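Local coordinates for protein homospermidine synthase (Legionella pneumophila subsp. pneumophila str. Philadelphia 1, PDB 2PH5) that probably makes homospermidine as a transferase of the polyamine pathway, and binds NAD, at residues Val223-Ala228 with Asn390-Gln395. Numbering follows the deposited sequence.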
loop_
_atom_site.group_PDB
_atom_site.type_symbol
_atom_site.label_atom_id
_atom_site.label_comp_id
_atom_site.label_asym_id
_atom_site.label_seq_id
_atom_site.Cartn_x
_atom_site.Cartn_y
_atom_site.Cartn_z
ATOM N N VAL A 223 -0.024 7.399 10.030
ATOM C CA VAL A 223 -0.665 6.682 11.124
ATOM C C VAL A 223 0.038 5.353 11.408
ATOM O O VAL A 223 0.350 4.585 10.492
ATOM C CB VAL A 223 -2.162 6.441 10.797
ATOM C CG1 VAL A 223 -2.904 5.904 12.018
ATOM C CG2 VAL A 223 -2.797 7.749 10.351
ATOM N N ASN A 224 0.290 5.084 12.686
ATOM C CA ASN A 224 0.985 3.866 13.066
ATOM C C ASN A 224 0.641 3.447 14.485
ATOM O O ASN A 224 0.207 4.258 15.307
ATOM C CB ASN A 224 2.495 4.072 12.915
ATOM C CG ASN A 224 3.281 2.775 13.028
ATOM O OD1 ASN A 224 2.789 1.698 12.688
ATOM N ND2 ASN A 224 4.521 2.881 13.496
ATOM N N THR A 225 0.822 2.166 14.768
ATOM C CA THR A 225 0.523 1.650 16.086
ATOM C C THR A 225 1.579 2.081 17.085
ATOM O O THR A 225 1.411 1.910 18.290
ATOM C CB THR A 225 0.396 0.136 16.037
ATOM O OG1 THR A 225 1.522 -0.417 15.349
ATOM C CG2 THR A 225 -0.890 -0.244 15.285
ATOM N N TRP A 226 2.676 2.631 16.572
ATOM C CA TRP A 226 3.752 3.147 17.412
ATOM C C TRP A 226 4.275 4.424 16.773
ATOM O O TRP A 226 3.666 4.934 15.832
ATOM C CB TRP A 226 4.889 2.139 17.584
ATOM C CG TRP A 226 5.373 1.509 16.325
ATOM C CD1 TRP A 226 4.703 0.607 15.557
ATOM C CD2 TRP A 226 6.662 1.677 15.720
ATOM N NE1 TRP A 226 5.492 0.195 14.512
ATOM C CE2 TRP A 226 6.699 0.831 14.584
ATOM C CE3 TRP A 226 7.790 2.455 16.026
ATOM C CZ2 TRP A 226 7.826 0.740 13.750
ATOM C CZ3 TRP A 226 8.913 2.362 15.192
ATOM C CH2 TRP A 226 8.915 1.508 14.070
ATOM N N SER A 227 5.394 4.940 17.270
ATOM C CA SER A 227 5.942 6.178 16.733
ATOM C C SER A 227 6.023 6.262 15.214
ATOM O O SER A 227 6.740 5.488 14.575
ATOM C CB SER A 227 7.332 6.443 17.293
ATOM O OG SER A 227 7.862 7.614 16.703
ATOM N N ALA A 228 5.297 7.220 14.643
ATOM C CA ALA A 228 5.319 7.399 13.201
ATOM C C ALA A 228 6.734 7.790 12.753
ATOM O O ALA A 228 7.243 7.259 11.764
ATOM C CB ALA A 228 4.310 8.462 12.773
ATOM N N ASN A 390 -1.900 -0.767 23.267
ATOM C CA ASN A 390 -2.452 -1.468 22.127
ATOM C C ASN A 390 -1.574 -2.710 22.048
ATOM O O ASN A 390 -0.657 -2.869 22.851
ATOM C CB ASN A 390 -2.389 -0.647 20.822
ATOM C CG ASN A 390 -1.001 -0.120 20.501
ATOM O OD1 ASN A 390 -0.000 -0.842 20.577
ATOM N ND2 ASN A 390 -0.938 1.149 20.110
ATOM N N ALA A 391 -1.865 -3.595 21.103
ATOM C CA ALA A 391 -1.102 -4.819 20.949
ATOM C C ALA A 391 0.398 -4.541 20.847
ATOM O O ALA A 391 1.201 -5.174 21.531
ATOM C CB ALA A 391 -1.584 -5.569 19.720
ATOM N N THR A 392 0.760 -3.581 20.003
ATOM C CA THR A 392 2.155 -3.209 19.775
ATOM C C THR A 392 2.849 -2.648 21.006
ATOM O O THR A 392 3.884 -3.166 21.423
ATOM C CB THR A 392 2.268 -2.165 18.634
ATOM O OG1 THR A 392 1.593 -2.660 17.471
ATOM C CG2 THR A 392 3.725 -1.888 18.291
ATOM N N SER A 393 2.292 -1.591 21.588
ATOM C CA SER A 393 2.920 -0.991 22.757
ATOM C C SER A 393 3.088 -1.994 23.897
ATOM O O SER A 393 4.152 -2.063 24.517
ATOM C CB SER A 393 2.115 0.218 23.246
ATOM O OG SER A 393 0.839 -0.171 23.717
ATOM N N LEU A 394 2.046 -2.780 24.163
ATOM C CA LEU A 394 2.098 -3.755 25.250
ATOM C C LEU A 394 3.240 -4.757 25.126
ATOM O O LEU A 394 3.804 -5.188 26.131
ATOM C CB LEU A 394 0.774 -4.520 25.382
ATOM C CG LEU A 394 0.699 -5.409 26.635
ATOM C CD1 LEU A 394 1.043 -4.558 27.861
ATOM C CD2 LEU A 394 -0.701 -6.017 26.788
ATOM N N GLN A 395 3.590 -5.130 23.904
ATOM C CA GLN A 395 4.667 -6.087 23.734
ATOM C C GLN A 395 6.004 -5.418 24.044
ATOM O O GLN A 395 6.951 -6.071 24.489
ATOM C CB GLN A 395 4.677 -6.647 22.311
ATOM C CG GLN A 395 3.460 -7.460 21.960
ATOM C CD GLN A 395 3.416 -7.822 20.482
ATOM O OE1 GLN A 395 3.527 -6.956 19.619
ATOM N NE2 GLN A 395 3.249 -9.107 20.188
#
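With chi1 at 53°, Asn390 tucks CG between its own backbone N and carbonyl carbon, and chi2 of 46° rotates the amide to face Thr225 with ND2 and the backbone of its own helix with OD1. Its ND2 donates to Thr225 O at 3.1 Å, in the carbonyl plane and on a lone pair, a moderately bent bond (147° at the hydrogen) that ties the loop after strand 221-224 to the start of helix 391-408. OD1 of the same amide accepts from Ser393 N, while Ser393 OG takes the N-H of Asn390 at 2.8 Å; this reciprocal pair is a capping box, and the bond to OD1 helps fix the amide that reaches across. Thr392 holds OG1 beside its backbone N and CG2 anti to that N, presenting the hydroxyl to Thr225 and the methyl to Trp226. Thr225 OG1 and Thr392 OG1 stand 3.1 Å apart where the two side chains cross at about a right angle; Asp209 hydrogen-bonds the first hydroxyl and Asp357 the second. The methyl CG2 of Thr392 approaches Trp226 CD1 obliquely at 3.8 Å, and Tyr321 receives the indole N-H. This largely buried junction joins strand 221-224, parallel to strand 344-347, to helix 391-408 beside the mixed sheet, whose strands 202-213 and 352-364 supply the two aspartates; Ser227 touches bound NAD, and the Trp226 side chain, about 5 Å from NAD, packs on helix 228-236.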